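Local coordinates for putative alpha-galactosidase (Bacteroides fragilis, PDB 4NZJ), which probably hydrolyses terminal, non-reducing alpha-D-galactose residues from alpha-galactosides, as an alpha-galactosidase of glycoside hydrolase family 27, at residues Pro13-Pro18 with Phe31-Ser36; Leu97-Met102 with Ile383-Leu388; Ser36-Met41 with Glu78-Val83; Gly178-Ile183 with Gly213-Lys218. One frame throughout, in Å; residues are numbered along the deposited sequence. Where two conformers were deposited one is given.

Contact 1: Pro13-Pro18 with Phe31-Ser36; sequences PRINSP and FYIPTS
Arg14 and Ser36 form an antiparallel hydrogen-bonded pair, Arg14 N to Ser36 O and Ser36 N to Arg14 O both at 2.9 Å, and Ile15 with Thr35 is the non-hydrogen-bonded pair beside it. One rung further, Asn16 N reaches Pro34 O at 2.8 Å in a nearly straight bond (170°); proline has no N-H to give but a good carbonyl acceptor. Asn16 then turns its amide back along the strand: with CG beside its own backbone N (chi1 -60°), ND2 meets Ser36 OG at 2.8 Å, the hydroxyl lying in the amide plane. On that same face Ser36 CB sits over one face of the Arg14 guanidinium, 3.3 Å from NH2, a fit that a small residue permits, while the guanidinium itself is held by the carbonyls of Lys7 and Glu10. On the other face the branched Ile15 meets Ile33, CG2 to CG2 at 3.8 Å. Pro18, after a cis peptide bond, brings CG to the edge of the Phe31 ring. Strand 14-15 is an outermost strand of the four-stranded antiparallel sheet of the Ig-like domain, next to strand 28-36; Ile15 and Thr35 pack on Ala77 of strand 69-79, and Phe31 on Leu88 of strand 82-92.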
# COMPACT_ATOMS: atom_id res chain seq x y z
N PRO A 13 23.35 -3.02 -7.29
CA PRO A 13 22.05 -2.36 -7.22
C PRO A 13 20.93 -3.24 -7.75
O PRO A 13 21.16 -4.07 -8.63
CB PRO A 13 22.22 -1.13 -8.12
CG PRO A 13 23.68 -0.95 -8.27
CD PRO A 13 24.26 -2.32 -8.21
N ARG A 14 19.74 -3.09 -7.18
CA ARG A 14 18.54 -3.74 -7.67
C ARG A 14 17.43 -2.69 -7.61
O ARG A 14 17.00 -2.32 -6.52
CB ARG A 14 18.19 -4.98 -6.83
CG ARG A 14 19.38 -5.91 -6.63
CD ARG A 14 19.09 -7.15 -5.80
NE ARG A 14 18.90 -6.90 -4.36
CZ ARG A 14 19.87 -6.56 -3.50
NH1 ARG A 14 21.12 -6.37 -3.88
NH2 ARG A 14 19.55 -6.39 -2.22
N ILE A 15 17.02 -2.18 -8.77
CA ILE A 15 15.92 -1.22 -8.82
C ILE A 15 14.62 -1.98 -8.64
O ILE A 15 14.30 -2.88 -9.42
CB ILE A 15 15.90 -0.43 -10.15
CG1 ILE A 15 17.17 0.42 -10.27
CG2 ILE A 15 14.65 0.46 -10.22
CD1 ILE A 15 17.37 1.05 -11.63
N ASN A 16 13.89 -1.63 -7.59
CA ASN A 16 12.70 -2.36 -7.18
C ASN A 16 11.40 -1.74 -7.69
O ASN A 16 11.41 -0.65 -8.27
CB ASN A 16 12.67 -2.47 -5.65
CG ASN A 16 13.89 -3.20 -5.09
OD1 ASN A 16 14.28 -4.25 -5.60
ND2 ASN A 16 14.51 -2.64 -4.05
N SER A 17 10.30 -2.47 -7.49
CA SER A 17 8.96 -2.00 -7.83
C SER A 17 8.58 -0.79 -6.98
O SER A 17 9.11 -0.62 -5.87
CB SER A 17 7.95 -3.14 -7.62
OG SER A 17 8.26 -4.24 -8.45
N PRO A 18 7.62 0.04 -7.45
CA PRO A 18 6.82 -0.09 -8.68
C PRO A 18 7.57 0.29 -9.94
O PRO A 18 8.47 1.12 -9.89
CB PRO A 18 5.68 0.90 -8.45
CG PRO A 18 6.26 1.94 -7.55
CD PRO A 18 7.22 1.21 -6.66
N PHE A 31 9.11 11.10 -7.21
CA PHE A 31 9.31 9.66 -7.14
C PHE A 31 10.74 9.33 -6.76
O PHE A 31 11.67 9.61 -7.52
CB PHE A 31 8.97 8.99 -8.47
CG PHE A 31 9.08 7.49 -8.44
CD1 PHE A 31 8.17 6.74 -7.71
CD2 PHE A 31 10.09 6.83 -9.13
CE1 PHE A 31 8.27 5.36 -7.67
CE2 PHE A 31 10.19 5.45 -9.10
CZ PHE A 31 9.28 4.71 -8.37
N TYR A 32 10.91 8.73 -5.59
CA TYR A 32 12.19 8.17 -5.21
C TYR A 32 12.28 6.78 -5.84
O TYR A 32 11.36 5.98 -5.72
CB TYR A 32 12.33 8.07 -3.69
CG TYR A 32 13.55 7.28 -3.24
CD1 TYR A 32 14.82 7.85 -3.26
CD2 TYR A 32 13.43 5.96 -2.83
CE1 TYR A 32 15.93 7.13 -2.86
CE2 TYR A 32 14.54 5.24 -2.42
CZ TYR A 32 15.79 5.83 -2.45
OH TYR A 32 16.91 5.13 -2.06
N ILE A 33 13.41 6.51 -6.49
CA ILE A 33 13.62 5.23 -7.16
C ILE A 33 14.03 4.20 -6.11
O ILE A 33 15.16 4.23 -5.63
CB ILE A 33 14.69 5.34 -8.25
CG1 ILE A 33 14.30 6.39 -9.29
CG2 ILE A 33 14.91 3.97 -8.90
CD1 ILE A 33 15.46 6.87 -10.14
N PRO A 34 13.12 3.28 -5.73
CA PRO A 34 13.47 2.36 -4.66
C PRO A 34 14.55 1.39 -5.12
O PRO A 34 14.35 0.68 -6.10
CB PRO A 34 12.15 1.63 -4.36
CG PRO A 34 11.09 2.37 -5.12
CD PRO A 34 11.81 2.94 -6.30
N THR A 35 15.68 1.40 -4.44
CA THR A 35 16.87 0.70 -4.93
C THR A 35 17.62 -0.02 -3.81
O THR A 35 18.15 0.61 -2.89
CB THR A 35 17.84 1.68 -5.63
OG1 THR A 35 17.10 2.57 -6.47
CG2 THR A 35 18.84 0.93 -6.47
N SER A 36 17.66 -1.35 -3.89
CA SER A 36 18.47 -2.13 -2.97
C SER A 36 19.93 -2.11 -3.42
O SER A 36 20.21 -1.85 -4.59
CB SER A 36 17.96 -3.57 -2.90
OG SER A 36 16.63 -3.62 -2.44

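Contact 2: Leu97-Met102 with Ile383-Leu388; sequences LLTPPM and INQDVL
Gln385 reaches between Thr99 and Pro100 and uses both ends of its amide. Thr99 OG1 donates to Gln385 OE1 at 2.7 Å, approaching from above the carbonyl plane of the amide, whereas Gln385 NE2 gives a nearly straight bond (171°) to Pro100 O at 2.9 Å. The second hydrogen of NE2 goes to Asn384 OD1 at 2.8 Å, and both acceptors lie in the amide plane. Three bonds thus fix the rotation of the amide and show which end is nitrogen.

The Gln385 chain bends at chi2 (-72°), which folds the amide back beside the 97-102 segment, where it crosses the Thr99 side chain at about a right angle. Selenomethionine Met102 lays its large, polarisable SE against the amide carbon, 3.7 Å from Gln385 CD. Pro100 presents its ring to Asn384: CD is 3.2 Å from Asn384 O, and CB and CG lie near Asn384 OD1. Pro18 from the Ig-like domain also touches Gln385.

Outside this shell, Asn384 ND2 is tied to Ser356 O, so the asparagine amide that orients Gln385 is itself held. A water bridges Leu98 O and Val387 O, donating to both. Asp386 OD2 accepts from Leu388 N in an Asx turn just after helix 378-384.

Glutamine suits this buried place because a neutral amide can both give and accept: the entry to the first barrel strand is joined to the end of helix 378-384 by directional bonds, with no charge to bury.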
# COMPACT_ATOMS: atom_id res chain seq x y z
N LEU A 97 -2.24 5.89 -8.35
CA LEU A 97 -2.08 4.54 -7.78
C LEU A 97 -2.28 3.43 -8.81
O LEU A 97 -3.15 2.56 -8.66
CB LEU A 97 -3.01 4.33 -6.58
CG LEU A 97 -2.82 5.26 -5.38
CD1 LEU A 97 -3.69 4.79 -4.22
CD2 LEU A 97 -1.35 5.36 -4.99
N LEU A 98 -1.44 3.45 -9.84
CA LEU A 98 -1.44 2.42 -10.86
C LEU A 98 -0.95 1.09 -10.29
O LEU A 98 -1.19 0.03 -10.88
CB LEU A 98 -0.61 2.87 -12.07
CG LEU A 98 -1.28 4.00 -12.87
CD1 LEU A 98 -0.32 4.60 -13.88
CD2 LEU A 98 -2.54 3.51 -13.55
N THR A 99 -0.27 1.16 -9.15
CA THR A 99 -0.02 0.01 -8.27
C THR A 99 -0.55 0.34 -6.88
O THR A 99 -0.78 1.51 -6.57
CB THR A 99 1.49 -0.30 -8.16
OG1 THR A 99 2.17 0.81 -7.55
CG2 THR A 99 2.08 -0.56 -9.53
N PRO A 100 -0.76 -0.68 -6.02
CA PRO A 100 -1.29 -0.36 -4.70
C PRO A 100 -0.37 0.55 -3.89
O PRO A 100 0.86 0.47 -4.03
CB PRO A 100 -1.41 -1.73 -4.03
CG PRO A 100 -1.55 -2.69 -5.16
CD PRO A 100 -0.71 -2.13 -6.27
N PRO A 101 -0.95 1.42 -3.04
CA PRO A 101 -0.11 2.29 -2.23
C PRO A 101 0.61 1.53 -1.12
O PRO A 101 0.05 0.60 -0.54
CB PRO A 101 -1.10 3.29 -1.63
CG PRO A 101 -2.38 2.53 -1.57
CD PRO A 101 -2.38 1.56 -2.72
N MSE A 102 1.84 1.92 -0.83
CA MSE A 102 2.63 1.33 0.23
C MSE A 102 3.09 2.43 1.16
O MSE A 102 3.45 3.52 0.70
CB MSE A 102 3.86 0.64 -0.36
CG MSE A 102 3.50 -0.43 -1.38
SE MSE A 102 5.12 -1.21 -2.17
CE MSE A 102 6.04 -1.71 -0.50
N ILE A 383 5.06 -8.91 -6.59
CA ILE A 383 3.74 -9.45 -6.90
C ILE A 383 2.64 -8.42 -6.60
O ILE A 383 1.79 -8.15 -7.45
CB ILE A 383 3.49 -10.78 -6.16
CG1 ILE A 383 4.35 -11.88 -6.79
CG2 ILE A 383 2.01 -11.16 -6.20
CD1 ILE A 383 4.44 -13.15 -5.98
N ASN A 384 2.67 -7.83 -5.40
CA ASN A 384 1.70 -6.76 -5.04
C ASN A 384 1.68 -5.62 -6.05
O ASN A 384 0.62 -5.09 -6.40
CB ASN A 384 2.04 -6.18 -3.67
CG ASN A 384 1.07 -5.08 -3.25
OD1 ASN A 384 1.37 -3.89 -3.38
ND2 ASN A 384 -0.09 -5.47 -2.73
N GLN A 385 2.87 -5.25 -6.52
CA GLN A 385 3.04 -4.10 -7.41
C GLN A 385 2.96 -4.46 -8.90
O GLN A 385 3.22 -3.62 -9.76
CB GLN A 385 4.38 -3.42 -7.09
CG GLN A 385 4.47 -2.87 -5.67
CD GLN A 385 3.61 -1.63 -5.48
OE1 GLN A 385 3.93 -0.56 -6.01
NE2 GLN A 385 2.52 -1.77 -4.74
N ASP A 386 2.59 -5.70 -9.22
CA ASP A 386 2.51 -6.11 -10.62
C ASP A 386 1.59 -5.17 -11.40
O ASP A 386 0.48 -4.89 -10.97
CB ASP A 386 2.00 -7.54 -10.75
CG ASP A 386 2.05 -8.04 -12.18
OD1 ASP A 386 3.15 -8.41 -12.65
OD2 ASP A 386 1.00 -8.03 -12.86
N VAL A 387 2.06 -4.72 -12.57
CA VAL A 387 1.36 -3.68 -13.32
C VAL A 387 -0.03 -4.11 -13.83
O VAL A 387 -0.88 -3.26 -14.09
CB VAL A 387 2.20 -3.13 -14.50
CG1 VAL A 387 3.52 -2.58 -13.98
CG2 VAL A 387 2.43 -4.18 -15.57
N LEU A 388 -0.28 -5.40 -13.96
CA LEU A 388 -1.61 -5.85 -14.38
C LEU A 388 -2.66 -5.50 -13.31
O LEU A 388 -3.81 -5.21 -13.63
CB LEU A 388 -1.63 -7.34 -14.70
CG LEU A 388 -2.91 -7.88 -15.35
CD1 LEU A 388 -3.16 -7.24 -16.70
CD2 LEU A 388 -2.84 -9.39 -15.46
O HOH W 1 -0.90 -0.55 -13.55

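Contact 3: Ser36-Met41 with Glu78-Val83; sequences SGQRPM and ENALGV
Between Ser36-Met41 and Glu78-Val83 there is no ladder of paired strands: the loop Gly37-Pro40, with a cis peptide bond before Pro40, runs past a type I turn from Asn79 to Gly82, and the alpha carbons come nearest at Met41 and Asn79. Asn79 joins the two. Its ND2 donates to Gln38 O at 3.0 Å, somewhat bent (146°), and also to Gly11 O. The other end of the amide looks into its own turn, OD1 accepting from Leu81 N at 2.8 Å in an Asx turn. With CG lodged between the backbone N and the carbonyl carbon (chi1 67°), the amide can serve both sides, which is why a short asparagine fits here.

Gln38 crosses Asn79 at about a right angle, the two amide planes 62° apart. The extended chain beyond its CG carries the amide out over the turn, where NE2 lies 3.6 Å from Ala80 CB and OE1 3.3 Å from Leu81 CD1. Selenomethionine Met41, in one of its two conformers, lays its bent chain alongside the backbone of Glu78. Gly37 runs close past the Asn79 amide with a positive phi, a conformation natural to glycine.

A water donates to Pro40 O at 2.9 Å and accepts from Ala80 N, with a weak third bond from Gln38 NE2. Direct side-chain bonding thus rests on one neutral amide and is supplemented by water, as suits a partly exposed edge of the Ig-like domain, where the turn's aliphatic groups meet a polar chain by van der Waals contact.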
# COMPACT_ATOMS: atom_id res chain seq x y z
N SER A 36 17.66 -1.35 -3.89
CA SER A 36 18.47 -2.13 -2.97
C SER A 36 19.93 -2.11 -3.42
O SER A 36 20.21 -1.85 -4.59
CB SER A 36 17.96 -3.57 -2.90
OG SER A 36 16.63 -3.62 -2.44
N GLY A 37 20.84 -2.37 -2.50
CA GLY A 37 22.26 -2.49 -2.83
C GLY A 37 23.14 -1.67 -1.92
O GLY A 37 22.67 -0.76 -1.23
N GLN A 38 24.43 -1.97 -1.92
CA GLN A 38 25.34 -1.26 -1.04
C GLN A 38 25.44 0.21 -1.46
O GLN A 38 25.30 0.54 -2.64
CB GLN A 38 26.72 -1.93 -0.98
CG GLN A 38 27.71 -1.51 -2.05
CD GLN A 38 29.13 -1.93 -1.72
OE1 GLN A 38 29.35 -3.00 -1.17
NE2 GLN A 38 30.09 -1.08 -2.04
N ARG A 39 25.64 1.08 -0.47
CA ARG A 39 25.88 2.50 -0.72
C ARG A 39 27.38 2.78 -0.63
O ARG A 39 28.11 2.01 -0.02
CB ARG A 39 25.10 3.35 0.29
CG ARG A 39 23.73 3.81 -0.19
CD ARG A 39 22.78 2.67 -0.52
NE ARG A 39 21.49 3.19 -0.97
CZ ARG A 39 20.50 2.48 -1.50
NH1 ARG A 39 20.61 1.16 -1.66
NH2 ARG A 39 19.38 3.09 -1.86
N PRO A 40 27.85 3.90 -1.23
CA PRO A 40 27.09 4.94 -1.93
C PRO A 40 26.53 4.51 -3.29
O PRO A 40 27.07 3.60 -3.93
CB PRO A 40 28.11 6.07 -2.10
CG PRO A 40 29.43 5.39 -2.09
CD PRO A 40 29.28 4.23 -1.15
N MSE A 41 25.46 5.18 -3.70
CA MSE A 41 24.72 4.83 -4.92
C MSE A 41 24.59 6.05 -5.79
O MSE A 41 24.47 7.16 -5.29
CB MSE A 41 23.35 4.32 -4.47
CG MSE A 41 22.42 3.81 -5.58
SE MSE A 41 22.94 2.02 -6.22
CE MSE A 41 22.27 0.94 -4.71
N GLU A 78 23.89 2.68 -10.01
CA GLU A 78 25.27 2.19 -10.02
C GLU A 78 25.90 2.31 -8.63
O GLU A 78 25.77 3.34 -7.98
CB GLU A 78 26.13 3.03 -10.97
CG GLU A 78 25.62 3.15 -12.40
CD GLU A 78 26.44 4.13 -13.22
OE1 GLU A 78 26.41 5.34 -12.93
OE2 GLU A 78 27.13 3.68 -14.17
N ASN A 79 26.59 1.26 -8.20
CA ASN A 79 27.44 1.33 -7.01
C ASN A 79 28.78 0.63 -7.31
O ASN A 79 29.04 0.25 -8.45
CB ASN A 79 26.73 0.76 -5.77
CG ASN A 79 26.49 -0.74 -5.84
OD1 ASN A 79 27.09 -1.45 -6.65
ND2 ASN A 79 25.60 -1.24 -4.98
N ALA A 80 29.62 0.48 -6.29
CA ALA A 80 30.94 -0.13 -6.45
C ALA A 80 30.90 -1.57 -6.99
O ALA A 80 31.87 -2.03 -7.59
CB ALA A 80 31.69 -0.10 -5.13
N LEU A 81 29.78 -2.27 -6.79
CA LEU A 81 29.66 -3.68 -7.16
C LEU A 81 28.95 -3.95 -8.49
O LEU A 81 28.99 -5.08 -8.98
CB LEU A 81 28.97 -4.46 -6.04
CG LEU A 81 29.65 -4.40 -4.67
CD1 LEU A 81 28.84 -5.19 -3.65
CD2 LEU A 81 31.08 -4.91 -4.73
N GLY A 82 28.30 -2.95 -9.08
CA GLY A 82 27.65 -3.15 -10.37
C GLY A 82 26.55 -2.16 -10.70
O GLY A 82 26.48 -1.07 -10.12
N VAL A 83 25.69 -2.54 -11.65
CA VAL A 83 24.62 -1.68 -12.15
C VAL A 83 23.29 -2.43 -12.27
O VAL A 83 23.26 -3.64 -12.46
CB VAL A 83 24.96 -1.06 -13.52
CG1 VAL A 83 26.32 -0.37 -13.47
CG2 VAL A 83 24.94 -2.11 -14.63
O HOH W 2 29.32 1.82 -3.52

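Contact 4: Gly178-Ile183 with Gly213-Lys218; sequences GFKLGI and GVDLLK
Asp215 binds both the backbone N and the backbone O of Leu181, one through its side chain and one through its own backbone N. Its carboxylate OD2 accepts from Leu181 N at 2.8 Å, in a nearly straight bond (168°) that uses the anti lone pair, and Asp215 N donates to Leu181 O at 2.7 Å in the carbonyl plane. The side chain stands in for a backbone acceptor next to Leu181 of strand 180-186, a task for which the short aspartate is well suited; chi1 (-57°) keeps CG beside the backbone N and aims the carboxylate at the neighbouring chain segment. Asp215 OD1 has Arg247 as a salt-bridge partner and OD2 also accepts from His175, so the buried carboxylate is probably compensated and kept ionised. Lys180 passes across Asp215, CB 3.7 Å from OD2, but its amine, in one of two conformers, bonds to Ile30 O.

Beyond Asp215 a regular parallel ladder takes over, with Ile183 N to Leu216 O and Lys218 N to Ile183 O both at 2.9 Å. Gly182 and Leu216 share one side of the sheet, where the leucine's CD2 lies close to the glycine's alpha carbon, which carries no side chain of its own. On the other side the branched Ile183 sets CG2 3.8 Å from both Val214 CG1 and Leu217 CD1.

Strands 180-186 and 216-220 are adjacent in the eight-stranded TIM barrel, linked by helix 202-212 in a beta-alpha-beta crossover; Phe209 of that helix packs on Ile183, Val214 and Leu217, and Leu181 packs on helix 166-176. At the far end Lys218 pairs with Asp142 and bonds to a glycerol that probably came from the crystallisation liquor.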
# COMPACT_ATOMS: atom_id res chain seq x y z
N GLY A 178 11.50 12.06 -0.79
CA GLY A 178 10.74 11.21 -1.70
C GLY A 178 9.51 10.57 -1.10
O GLY A 178 8.90 9.70 -1.72
N PHE A 179 9.12 11.00 0.09
CA PHE A 179 7.90 10.51 0.72
C PHE A 179 6.71 11.38 0.36
O PHE A 179 6.86 12.55 0.02
CB PHE A 179 8.03 10.48 2.24
CG PHE A 179 9.03 9.48 2.76
CD1 PHE A 179 8.80 8.12 2.65
CD2 PHE A 179 10.20 9.90 3.38
CE1 PHE A 179 9.71 7.20 3.13
CE2 PHE A 179 11.11 8.98 3.87
CZ PHE A 179 10.87 7.63 3.75
N LYS A 180 5.53 10.77 0.46
CA LYS A 180 4.26 11.43 0.26
C LYS A 180 3.54 11.55 1.60
O LYS A 180 3.63 10.65 2.43
CB LYS A 180 3.40 10.63 -0.71
CG LYS A 180 4.03 10.46 -2.09
CD LYS A 180 3.04 10.83 -3.18
CE LYS A 180 3.68 10.70 -4.55
NZ LYS A 180 5.11 11.10 -4.51
N LEU A 181 2.83 12.66 1.80
CA LEU A 181 2.14 12.93 3.06
C LEU A 181 0.65 12.67 2.96
O LEU A 181 -0.03 13.22 2.10
CB LEU A 181 2.35 14.39 3.48
CG LEU A 181 1.60 14.79 4.75
CD1 LEU A 181 2.10 14.01 5.94
CD2 LEU A 181 1.73 16.28 5.00
N GLY A 182 0.14 11.84 3.87
CA GLY A 182 -1.29 11.64 4.00
C GLY A 182 -1.87 12.39 5.19
O GLY A 182 -1.18 12.64 6.18
N ILE A 183 -3.14 12.77 5.07
CA ILE A 183 -3.84 13.45 6.14
C ILE A 183 -5.22 12.83 6.25
O ILE A 183 -5.60 11.99 5.44
CB ILE A 183 -3.90 14.98 5.89
CG1 ILE A 183 -4.03 15.76 7.21
CG2 ILE A 183 -5.00 15.36 4.91
CD1 ILE A 183 -3.48 17.16 7.14
N GLY A 213 0.76 20.74 0.82
CA GLY A 213 1.51 19.71 0.11
C GLY A 213 1.06 18.29 0.40
O GLY A 213 1.82 17.34 0.20
N VAL A 214 -0.18 18.14 0.86
CA VAL A 214 -0.76 16.82 1.11
C VAL A 214 -0.88 16.03 -0.19
O VAL A 214 -1.22 16.58 -1.24
CB VAL A 214 -2.13 16.97 1.79
CG1 VAL A 214 -2.91 15.66 1.80
CG2 VAL A 214 -1.95 17.50 3.21
N ASP A 215 -0.60 14.73 -0.10
CA ASP A 215 -0.60 13.83 -1.25
C ASP A 215 -1.67 12.74 -1.17
O ASP A 215 -1.91 12.04 -2.15
CB ASP A 215 0.77 13.16 -1.35
CG ASP A 215 1.89 14.18 -1.44
OD1 ASP A 215 1.92 14.91 -2.45
OD2 ASP A 215 2.73 14.26 -0.51
N LEU A 216 -2.32 12.61 -0.02
CA LEU A 216 -3.34 11.60 0.21
C LEU A 216 -4.29 12.08 1.29
O LEU A 216 -3.86 12.66 2.28
CB LEU A 216 -2.68 10.27 0.61
CG LEU A 216 -3.59 9.08 0.98
CD1 LEU A 216 -2.90 7.75 0.69
CD2 LEU A 216 -4.01 9.14 2.44
N LEU A 217 -5.58 11.84 1.07
CA LEU A 217 -6.61 12.09 2.08
C LEU A 217 -7.33 10.79 2.40
O LEU A 217 -7.88 10.16 1.50
CB LEU A 217 -7.63 13.11 1.58
CG LEU A 217 -8.82 13.34 2.52
CD1 LEU A 217 -8.35 13.92 3.84
CD2 LEU A 217 -9.89 14.22 1.88
N LYS A 218 -7.30 10.41 3.67
CA LYS A 218 -8.16 9.37 4.20
C LYS A 218 -9.42 10.05 4.71
O LYS A 218 -9.36 10.94 5.56
CB LYS A 218 -7.46 8.61 5.34
CG LYS A 218 -8.35 7.60 6.04
CD LYS A 218 -7.63 6.89 7.17
CE LYS A 218 -8.61 6.19 8.10
NZ LYS A 218 -7.95 5.78 9.37

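Overall arrangement
From the N terminus, contact 1 closes the first short loop, pairing the edge strand 14-15 with the strand 28-36 of the Ig-like domain. Contact 3 starts at Ser36, where contact 1 ends, and closes a longer loop onto the turn between strands 69-79 and 82-92; the two touch through Pro13, Asn79 and Met41. Contact 2 then spans most of the catalytic barrel domain, with contact 4, which pairs the two strands of one beta-alpha-beta unit, nested inside its loop. No loops cross. Pro18 and Ser17 lean on Thr99 and Gln385, joining contact 1 to contact 2 and the Ig-like domain to the barrel, while Tyr32 touches Gly178 of contact 4.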